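RTX toxin RtxA (Vibrio vulnificus MO6-24/O, PDB 6IMP) is a multifunctional virulence toxin whose alpha/beta hydrolase domain, described here, probably acts as a serine hydrolase. Local coordinates at residues A[81-86]-A[158-163]; A[213-218]-A[228-233]; A[242-247]-A[275-280]; A[284-289]-A[296-301]. One frame throughout, in Å; residues are numbered along the deposited sequence.

Interaction 1: A[81-86]-A[158-163]; sequences GYYHQG and FNYLVN
Tyr83 and Leu161 carry this contact, with Tyr160 beside them. The Tyr83 ring presents its edge to Leu161. Leu161 CD2 sits at that edge, close to the ring plane, 4.0 Å from Tyr83 CE1. Tyr83 has CG anti to the backbone N (chi1 -171°), which swings the ring out from the strand to the helix. The Leu161 CA-CB bond does not aim at the strand, and the CD2 branch makes the approach. Tyr160 adds a second, looser touch: Tyr160 CE2 lies 4.5 Å from Tyr83 CD1, and each atom lies oblique to the other ring. No hydrogen bond crosses between residues 81-86 and 158-163. The polar ends are held elsewhere. Tyr160 OH bonds to Lys165 NZ, and Lys165 also makes a cation-pi contact with the Tyr83 ring. Tyr83 OH has a weak bond to Asp129 OD2. On strand 78-84 Tyr82 and His84 contact helix 112-124, whereas Tyr83 turns to helix 147-164. Tyr83 and Leu161 also both touch Leu131 of strand 129-133. The sheet is thus packed between helices on its two faces, the layered arrangement of the alpha/beta hydrolase fold.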
# COMPACT_ATOMS: atom_id res chain seq x y z
N GLY A 81 -9.12 -9.96 1.79
CA GLY A 81 -9.22 -9.56 0.38
C GLY A 81 -9.06 -10.73 -0.56
O GLY A 81 -9.51 -11.84 -0.27
N TYR A 82 -8.41 -10.49 -1.70
CA TYR A 82 -8.22 -11.53 -2.70
C TYR A 82 -6.75 -11.75 -3.03
O TYR A 82 -5.89 -10.88 -2.81
CB TYR A 82 -9.00 -11.22 -3.97
CG TYR A 82 -10.48 -10.98 -3.75
CD1 TYR A 82 -10.93 -9.82 -3.15
CD2 TYR A 82 -11.43 -11.90 -4.19
CE1 TYR A 82 -12.28 -9.58 -2.96
CE2 TYR A 82 -12.79 -11.67 -4.02
CZ TYR A 82 -13.21 -10.51 -3.40
OH TYR A 82 -14.57 -10.28 -3.21
N TYR A 83 -6.48 -12.95 -3.51
CA TYR A 83 -5.27 -13.26 -4.25
C TYR A 83 -5.68 -13.43 -5.70
O TYR A 83 -6.40 -14.37 -6.02
CB TYR A 83 -4.67 -14.55 -3.73
CG TYR A 83 -3.31 -14.84 -4.28
CD1 TYR A 83 -2.18 -14.34 -3.66
CD2 TYR A 83 -3.15 -15.62 -5.42
CE1 TYR A 83 -0.91 -14.61 -4.15
CE2 TYR A 83 -1.89 -15.89 -5.92
CZ TYR A 83 -0.77 -15.39 -5.29
OH TYR A 83 0.49 -15.65 -5.78
N HIS A 84 -5.25 -12.51 -6.56
CA HIS A 84 -5.50 -12.64 -8.00
C HIS A 84 -4.27 -13.22 -8.72
O HIS A 84 -3.14 -12.78 -8.46
CB HIS A 84 -5.81 -11.28 -8.63
CG HIS A 84 -6.67 -10.39 -7.80
ND1 HIS A 84 -8.05 -10.46 -7.80
CD2 HIS A 84 -6.36 -9.31 -7.05
CE1 HIS A 84 -8.54 -9.50 -7.05
NE2 HIS A 84 -7.54 -8.78 -6.58
N GLN A 85 -4.49 -14.14 -9.66
CA GLN A 85 -3.37 -14.82 -10.36
C GLN A 85 -3.38 -14.71 -11.88
O GLN A 85 -4.40 -14.40 -12.50
CB GLN A 85 -3.25 -16.30 -9.93
CG GLN A 85 -4.47 -17.15 -10.19
CD GLN A 85 -4.79 -18.06 -9.01
OE1 GLN A 85 -3.94 -18.83 -8.57
NE2 GLN A 85 -6.00 -17.93 -8.48
N GLY A 86 -2.21 -14.98 -12.47
CA GLY A 86 -2.02 -14.91 -13.92
C GLY A 86 -2.60 -16.10 -14.66
O GLY A 86 -3.13 -15.95 -15.76
N PHE A 158 2.92 -10.05 3.97
CA PHE A 158 4.17 -10.62 3.51
C PHE A 158 4.25 -12.09 3.87
O PHE A 158 4.33 -12.95 3.00
CB PHE A 158 5.38 -9.91 4.09
CG PHE A 158 6.67 -10.27 3.41
CD1 PHE A 158 6.81 -10.10 2.04
CD2 PHE A 158 7.73 -10.79 4.13
CE1 PHE A 158 7.99 -10.43 1.40
CE2 PHE A 158 8.91 -11.12 3.50
CZ PHE A 158 9.04 -10.95 2.13
N ASN A 159 4.16 -12.37 5.17
CA ASN A 159 4.35 -13.73 5.67
C ASN A 159 3.40 -14.70 4.99
O ASN A 159 3.80 -15.81 4.66
CB ASN A 159 4.17 -13.78 7.19
CG ASN A 159 5.33 -13.16 7.94
OD1 ASN A 159 6.50 -13.35 7.57
ND2 ASN A 159 5.02 -12.42 8.99
N TYR A 160 2.18 -14.26 4.69
CA TYR A 160 1.22 -15.11 3.95
C TYR A 160 1.76 -15.57 2.58
O TYR A 160 1.50 -16.70 2.15
CB TYR A 160 -0.12 -14.39 3.76
CG TYR A 160 -1.04 -15.10 2.81
CD1 TYR A 160 -1.57 -16.34 3.13
CD2 TYR A 160 -1.37 -14.56 1.57
CE1 TYR A 160 -2.41 -17.03 2.26
CE2 TYR A 160 -2.22 -15.23 0.70
CZ TYR A 160 -2.73 -16.47 1.05
OH TYR A 160 -3.58 -17.14 0.19
N LEU A 161 2.48 -14.69 1.90
CA LEU A 161 3.09 -15.03 0.62
C LEU A 161 4.19 -16.04 0.83
O LEU A 161 4.12 -17.15 0.30
CB LEU A 161 3.65 -13.78 -0.07
CG LEU A 161 2.63 -12.71 -0.45
CD1 LEU A 161 3.35 -11.56 -1.13
CD2 LEU A 161 1.52 -13.26 -1.34
N VAL A 162 5.16 -15.67 1.67
CA VAL A 162 6.33 -16.50 1.95
C VAL A 162 5.93 -17.89 2.48
O VAL A 162 6.53 -18.91 2.09
CB VAL A 162 7.27 -15.84 3.01
CG1 VAL A 162 8.47 -16.73 3.31
CG2 VAL A 162 7.74 -14.47 2.53
N ASN A 163 4.89 -17.93 3.32
CA ASN A 163 4.66 -19.05 4.26
C ASN A 163 3.48 -19.95 3.95
O ASN A 163 3.55 -21.16 4.19
CB ASN A 163 4.43 -18.54 5.69
CG ASN A 163 5.62 -17.80 6.26
OD1 ASN A 163 6.62 -17.57 5.58
ND2 ASN A 163 5.53 -17.43 7.54

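Interaction 2: A[213-218]-A[228-233]; sequences AITAHE and AIAKAV
Ile214 overlaps Ala230 and Val233 with its two branches. The longer branch ends at Ile214 CD1, which meets Val233 CG1 tip to tip at 4.0 Å. The shorter one, Ile214 CG2, lies 4.4 Å from Ala230 CB. The chi1 of -78° sets CG1 beside the backbone N and CG2 beside the carbonyl carbon, and each branch reaches a different residue of 228-233. Ala230 is the closest residue to Ile214 by backbone, with 6.3 Å between the two CA atoms. A small methyl side chain at Ala230 fits this near approach. Thr215 borders the patch, with Thr215 OG1 4.4 Å from Ala230 CB. That hydroxyl has a weak bond to Thr211 O in its own helix. No hydrogen bond joins the two segments, so the contact is apolar packing. At the end of helix 210-216, His217 turns back on the chain, and His217 ND1 donates to Ala213 O at 3.0 Å. Val233 also packs on Met210 and Thr211, nearer the start of that helix. Helix 31-41 adjoins both segments, with Glu39 at Ile214 and with Phe35 and Leu36 at Ile229. The pair of helices comes between strands 200-204 and 252-256 in the chain, a region where many alpha/beta hydrolases carry a cap or lid.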
# COMPACT_ATOMS: atom_id res chain seq x y z
N ALA A 213 1.49 15.24 2.73
CA ALA A 213 0.23 14.85 2.12
C ALA A 213 -0.92 15.72 2.59
O ALA A 213 -1.78 16.09 1.79
CB ALA A 213 -0.05 13.39 2.42
N ILE A 214 -0.96 16.00 3.89
CA ILE A 214 -1.99 16.88 4.47
C ILE A 214 -1.84 18.28 3.89
O ILE A 214 -2.84 18.90 3.49
CB ILE A 214 -1.89 16.90 6.02
CG1 ILE A 214 -2.53 15.62 6.59
CG2 ILE A 214 -2.61 18.13 6.60
CD1 ILE A 214 -2.11 15.27 8.00
N THR A 215 -0.59 18.74 3.81
CA THR A 215 -0.20 20.00 3.16
C THR A 215 -0.66 20.14 1.70
O THR A 215 -1.13 21.21 1.31
CB THR A 215 1.35 20.16 3.22
OG1 THR A 215 1.74 20.61 4.52
CG2 THR A 215 1.86 21.15 2.17
N ALA A 216 -0.49 19.09 0.90
CA ALA A 216 -0.81 19.15 -0.53
C ALA A 216 -2.29 19.40 -0.77
O ALA A 216 -2.66 20.07 -1.72
CB ALA A 216 -0.37 17.86 -1.24
N HIS A 217 -3.12 18.84 0.09
CA HIS A 217 -4.58 18.94 -0.03
C HIS A 217 -5.15 20.19 0.67
O HIS A 217 -6.37 20.39 0.70
CB HIS A 217 -5.26 17.67 0.54
CG HIS A 217 -5.02 16.43 -0.28
ND1 HIS A 217 -3.79 15.82 -0.37
CD2 HIS A 217 -5.87 15.67 -1.01
CE1 HIS A 217 -3.88 14.75 -1.15
NE2 HIS A 217 -5.14 14.64 -1.55
N GLU A 218 -4.28 21.02 1.25
CA GLU A 218 -4.66 22.36 1.73
C GLU A 218 -3.90 23.46 0.96
O GLU A 218 -3.06 23.17 0.10
CB GLU A 218 -4.39 22.51 3.24
CG GLU A 218 -4.84 21.34 4.10
CD GLU A 218 -6.34 21.21 4.19
OE1 GLU A 218 -7.06 22.24 4.20
OE2 GLU A 218 -6.81 20.05 4.28
N ALA A 228 -0.80 23.26 12.43
CA ALA A 228 -0.63 22.64 13.74
C ALA A 228 -0.75 21.13 13.61
O ALA A 228 0.08 20.37 14.11
CB ALA A 228 -1.67 23.16 14.72
N ILE A 229 -1.81 20.70 12.93
CA ILE A 229 -2.05 19.29 12.72
C ILE A 229 -0.98 18.71 11.81
O ILE A 229 -0.46 17.62 12.08
CB ILE A 229 -3.45 19.06 12.15
CG1 ILE A 229 -4.50 19.39 13.21
CG2 ILE A 229 -3.59 17.62 11.66
CD1 ILE A 229 -5.75 20.03 12.66
N ALA A 230 -0.62 19.44 10.77
CA ALA A 230 0.47 19.04 9.90
C ALA A 230 1.75 18.83 10.70
O ALA A 230 2.42 17.81 10.56
CB ALA A 230 0.69 20.04 8.79
N LYS A 231 2.07 19.79 11.57
CA LYS A 231 3.24 19.68 12.46
C LYS A 231 3.08 18.55 13.47
O LYS A 231 4.02 17.80 13.72
CB LYS A 231 3.51 21.00 13.21
CG LYS A 231 4.45 21.96 12.49
CD LYS A 231 5.86 21.96 13.08
CE LYS A 231 6.75 23.00 12.43
NZ LYS A 231 7.18 22.59 11.07
N ALA A 232 1.87 18.42 14.02
CA ALA A 232 1.63 17.48 15.12
C ALA A 232 1.97 16.04 14.74
O ALA A 232 2.10 15.19 15.61
CB ALA A 232 0.19 17.56 15.61
N VAL A 233 2.14 15.81 13.44
CA VAL A 233 2.12 14.47 12.88
C VAL A 233 3.38 14.18 12.04
O VAL A 233 3.48 13.14 11.37
CB VAL A 233 0.79 14.27 12.10
CG1 VAL A 233 0.85 14.81 10.68
CG2 VAL A 233 0.35 12.83 12.13

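Interaction 3: A[242-247]-A[275-280]; sequences NLKGLP and AGYNVT
Tyr277 reaches across to the turn at Leu243, Lys244 and Leu246. At CB the side chain leaves the backbone with CG anti to the carbonyl carbon (chi1 -64°). That torsion sends the ring over to residues 242-247. Tyr277 CE1 lies 4.1 Å from Leu243 O and 4.3 Å from Leu246 O, the latter at the ring edge, near its plane. Farther out, Tyr277 CZ comes to 4.3 Å from Leu243 CB. The hydroxyl at the tip rests against the backbone of the turn, with Tyr277 OH 3.8 Å from Lys244 CA. Lys244 CG is also near Tyr277 OH, at 4.2 Å. The turn is type II, from Leu243 to Leu246, and is closed by Leu246 N donating to Leu243 O at 2.9 Å. Just before the tyrosine, Gly276 is the C-prime residue of a Schellman motif that ends helix 260-274. Lys248 makes a cation-pi contact with the ring and also bonds to Ala275 O. Leu272 packs on both Leu243 and Tyr277. No hydrogen bond crosses between the segments. The ring edge and hydroxyl of the tyrosine therefore meet the turn by van der Waals contact, to which Lys248 adds its cation-pi contact from outside.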
# COMPACT_ATOMS: atom_id res chain seq x y z
N ASN A 242 11.17 5.55 6.99
CA ASN A 242 10.86 4.13 6.88
C ASN A 242 11.86 3.36 5.98
O ASN A 242 11.86 2.12 5.96
CB ASN A 242 9.44 3.94 6.32
CG ASN A 242 8.35 4.45 7.25
OD1 ASN A 242 8.51 5.45 7.96
ND2 ASN A 242 7.21 3.79 7.20
N LEU A 243 12.68 4.08 5.21
CA LEU A 243 13.64 3.43 4.29
C LEU A 243 15.01 3.19 4.92
O LEU A 243 15.80 2.37 4.42
CB LEU A 243 13.82 4.26 3.01
CG LEU A 243 12.92 3.95 1.82
CD1 LEU A 243 13.22 4.92 0.68
CD2 LEU A 243 13.09 2.51 1.36
N LYS A 244 15.31 3.94 5.99
CA LYS A 244 16.63 3.92 6.64
C LYS A 244 16.97 2.54 7.14
O LYS A 244 16.29 2.02 8.01
CB LYS A 244 16.68 4.89 7.82
CG LYS A 244 16.68 6.35 7.43
CD LYS A 244 16.94 7.26 8.62
CE LYS A 244 18.42 7.36 8.97
NZ LYS A 244 18.85 8.77 9.21
N GLY A 245 18.03 1.95 6.60
CA GLY A 245 18.49 0.65 7.04
C GLY A 245 18.07 -0.39 6.03
O GLY A 245 18.33 -1.59 6.21
N LEU A 246 17.40 0.07 4.98
CA LEU A 246 17.30 -0.70 3.77
C LEU A 246 18.68 -0.69 3.11
O LEU A 246 19.30 0.38 3.02
CB LEU A 246 16.26 -0.12 2.81
CG LEU A 246 15.94 -1.06 1.65
CD1 LEU A 246 15.22 -2.32 2.12
CD2 LEU A 246 15.10 -0.33 0.61
N PRO A 247 19.18 -1.87 2.70
CA PRO A 247 20.30 -1.95 1.77
C PRO A 247 20.12 -0.99 0.59
O PRO A 247 19.16 -1.13 -0.18
CB PRO A 247 20.27 -3.42 1.30
CG PRO A 247 19.15 -4.09 2.05
CD PRO A 247 18.83 -3.21 3.21
N ALA A 275 21.29 10.23 -1.20
CA ALA A 275 21.73 9.36 -0.10
C ALA A 275 22.18 7.97 -0.58
O ALA A 275 22.41 7.08 0.24
CB ALA A 275 20.64 9.25 0.94
N GLY A 276 22.27 7.77 -1.89
CA GLY A 276 22.91 6.58 -2.45
C GLY A 276 21.95 5.44 -2.75
O GLY A 276 22.38 4.38 -3.20
N TYR A 277 20.65 5.66 -2.51
CA TYR A 277 19.63 4.65 -2.80
C TYR A 277 19.55 4.44 -4.31
O TYR A 277 19.54 5.40 -5.09
CB TYR A 277 18.24 5.05 -2.27
CG TYR A 277 18.12 5.17 -0.75
CD1 TYR A 277 18.10 4.03 0.08
CD2 TYR A 277 17.97 6.42 -0.15
CE1 TYR A 277 17.96 4.16 1.46
CE2 TYR A 277 17.83 6.56 1.23
CZ TYR A 277 17.83 5.43 2.04
OH TYR A 277 17.67 5.58 3.40
N ASN A 278 19.51 3.18 -4.72
CA ASN A 278 19.34 2.81 -6.11
C ASN A 278 17.86 3.11 -6.50
O ASN A 278 16.95 2.25 -6.34
CB ASN A 278 19.73 1.33 -6.26
CG ASN A 278 19.13 0.68 -7.48
OD1 ASN A 278 18.53 -0.38 -7.38
ND2 ASN A 278 19.30 1.31 -8.63
N VAL A 279 17.63 4.31 -7.01
CA VAL A 279 16.31 4.78 -7.36
C VAL A 279 16.05 5.08 -8.82
O VAL A 279 16.64 5.98 -9.38
CB VAL A 279 16.04 6.11 -6.67
CG1 VAL A 279 14.58 6.48 -6.78
CG2 VAL A 279 16.51 6.05 -5.24
N THR A 280 15.10 4.38 -9.41
CA THR A 280 14.74 4.59 -10.80
C THR A 280 13.51 5.46 -10.85
O THR A 280 13.13 6.07 -9.88
CB THR A 280 14.36 3.28 -11.51
OG1 THR A 280 14.78 2.15 -10.76
CG2 THR A 280 15.01 3.21 -12.86

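Interaction 4: A[284-289]-A[296-301]; sequences TFYGHE and GQYADQ
Thr284 and Tyr298 make the polar link across this contact. Thr284 OG1 donates a weak hydrogen bond to Tyr298 OH at 3.1 Å, and the two side chains run antiparallel past one another. Tyr286 lies alongside: Tyr286 CE2 is 4.0 Å from Tyr298 CE2, each atom at the edge of the other ring and near its plane. Gln297 completes the first shell. Its CG is anti to the backbone N (chi1 -169°) and the chain is extended beyond, which carries the amide out to the two aromatic residues. Gln297 OE1 lies 3.0 Å from Tyr286 OH and 3.3 Å from Phe285 CZ. The amide plane is turned 51° from the Tyr286 ring and 33° from the Phe285 ring, so it stacks flat on neither. In the next shell, Glu282 OE1 bonds to Tyr298 OH. Leu294 packs on both Thr284 and Tyr286. The Tyr286 backbone bonds to Asn258. Farther along the loop, His288 NE2 bonds to Ser178 OG in a probable nucleophile elbow, consistent with a catalytic serine and histidine. Segment 284-289 runs from edge strand 282-283 into helix 291-302. That helix lies back against the sheet, with Tyr298 on Leu255 and Gln301 on Leu253 of strand 252-256.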
# COMPACT_ATOMS: atom_id res chain seq x y z
N THR A 284 5.40 11.66 -13.95
CA THR A 284 4.41 11.10 -14.84
C THR A 284 3.48 12.25 -15.25
O THR A 284 3.42 13.26 -14.56
CB THR A 284 3.63 10.01 -14.05
OG1 THR A 284 4.33 8.76 -14.13
CG2 THR A 284 2.31 9.81 -14.54
N PHE A 285 2.76 12.11 -16.36
CA PHE A 285 1.73 13.13 -16.72
C PHE A 285 0.27 12.83 -16.27
O PHE A 285 -0.70 13.42 -16.77
CB PHE A 285 1.82 13.57 -18.19
CG PHE A 285 1.84 12.45 -19.17
CD1 PHE A 285 0.67 11.89 -19.64
CD2 PHE A 285 3.05 12.02 -19.71
CE1 PHE A 285 0.69 10.89 -20.59
CE2 PHE A 285 3.08 11.03 -20.66
CZ PHE A 285 1.91 10.45 -21.11
N TYR A 286 0.17 12.02 -15.21
CA TYR A 286 -1.08 11.42 -14.75
C TYR A 286 -1.41 11.99 -13.38
O TYR A 286 -0.52 12.25 -12.57
CB TYR A 286 -0.94 9.91 -14.64
CG TYR A 286 -0.81 9.22 -15.99
CD1 TYR A 286 -1.79 9.37 -16.95
CD2 TYR A 286 0.27 8.40 -16.28
CE1 TYR A 286 -1.69 8.73 -18.18
CE2 TYR A 286 0.39 7.76 -17.50
CZ TYR A 286 -0.59 7.92 -18.45
OH TYR A 286 -0.49 7.29 -19.67
N GLY A 287 -2.70 12.20 -13.14
CA GLY A 287 -3.20 12.61 -11.83
C GLY A 287 -3.08 11.48 -10.81
O GLY A 287 -2.83 10.32 -11.17
N HIS A 288 -3.27 11.82 -9.54
CA HIS A 288 -3.02 10.88 -8.43
C HIS A 288 -3.86 9.59 -8.48
O HIS A 288 -3.36 8.52 -8.15
CB HIS A 288 -3.22 11.57 -7.09
CG HIS A 288 -2.84 10.73 -5.91
ND1 HIS A 288 -1.53 10.59 -5.48
CD2 HIS A 288 -3.59 9.97 -5.08
CE1 HIS A 288 -1.50 9.79 -4.43
NE2 HIS A 288 -2.74 9.40 -4.16
N GLU A 289 -5.11 9.70 -8.91
CA GLU A 289 -6.05 8.57 -8.87
C GLU A 289 -6.16 7.81 -10.20
O GLU A 289 -6.92 6.84 -10.30
CB GLU A 289 -7.44 9.05 -8.44
CG GLU A 289 -7.47 9.76 -7.11
CD GLU A 289 -8.88 10.01 -6.60
OE1 GLU A 289 -9.51 9.04 -6.12
OE2 GLU A 289 -9.33 11.17 -6.67
N GLY A 296 -1.23 1.14 -17.40
CA GLY A 296 -1.12 0.89 -18.85
C GLY A 296 0.25 1.27 -19.40
O GLY A 296 0.96 0.42 -19.98
N GLN A 297 0.64 2.52 -19.18
CA GLN A 297 1.87 3.05 -19.74
C GLN A 297 3.09 2.40 -19.11
O GLN A 297 4.04 2.04 -19.80
CB GLN A 297 1.95 4.55 -19.54
CG GLN A 297 3.08 5.19 -20.34
CD GLN A 297 3.36 6.62 -19.92
OE1 GLN A 297 2.46 7.46 -19.90
NE2 GLN A 297 4.61 6.90 -19.61
N TYR A 298 3.07 2.25 -17.79
CA TYR A 298 4.27 1.87 -17.05
C TYR A 298 4.36 0.37 -16.70
O TYR A 298 5.45 -0.13 -16.39
CB TYR A 298 4.41 2.73 -15.79
CG TYR A 298 4.76 4.17 -16.09
CD1 TYR A 298 6.08 4.58 -16.26
CD2 TYR A 298 3.76 5.14 -16.19
CE1 TYR A 298 6.40 5.91 -16.52
CE2 TYR A 298 4.07 6.47 -16.45
CZ TYR A 298 5.38 6.85 -16.61
OH TYR A 298 5.67 8.17 -16.87
N ALA A 299 3.25 -0.37 -16.81
CA ALA A 299 3.24 -1.80 -16.43
C ALA A 299 4.50 -2.57 -16.86
O ALA A 299 4.99 -3.42 -16.12
CB ALA A 299 2.00 -2.49 -16.97
N ASP A 300 4.99 -2.27 -18.07
CA ASP A 300 6.14 -2.98 -18.63
C ASP A 300 7.44 -2.59 -17.93
O ASP A 300 8.21 -3.47 -17.53
CB ASP A 300 6.25 -2.74 -20.16
CG ASP A 300 5.37 -3.72 -20.97
OD1 ASP A 300 5.07 -4.82 -20.48
OD2 ASP A 300 5.02 -3.39 -22.13
N GLN A 301 7.67 -1.29 -17.75
CA GLN A 301 8.84 -0.83 -16.99
C GLN A 301 8.86 -1.42 -15.58
O GLN A 301 9.92 -1.82 -15.08
CB GLN A 301 8.88 0.71 -16.90
CG GLN A 301 9.82 1.22 -15.81
CD GLN A 301 10.45 2.56 -16.13
OE1 GLN A 301 9.84 3.42 -16.76
NE2 GLN A 301 11.69 2.74 -15.67

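The four contacts come in series along the chain, each closing before the next opens. Interactions 1 and 2 lie on opposite sides of the chain's centre, their centres 34 Å apart. Interaction 1 packs a helix on strand 78-84 near one edge of the mixed sheet. Interaction 2 pairs helices 210-216 and 224-232, which follow strand 200-204. Helix 239-243 comes next in the chain and leads into interaction 3. Interactions 3 and 4 adjoin in sequence around edge strand 282-283, with centres 22 Å apart. None of the contacts touches another beyond that adjoining. They join separate parts of one hydrolase domain, and interaction 4 includes the loop bearing the probable catalytic histidine.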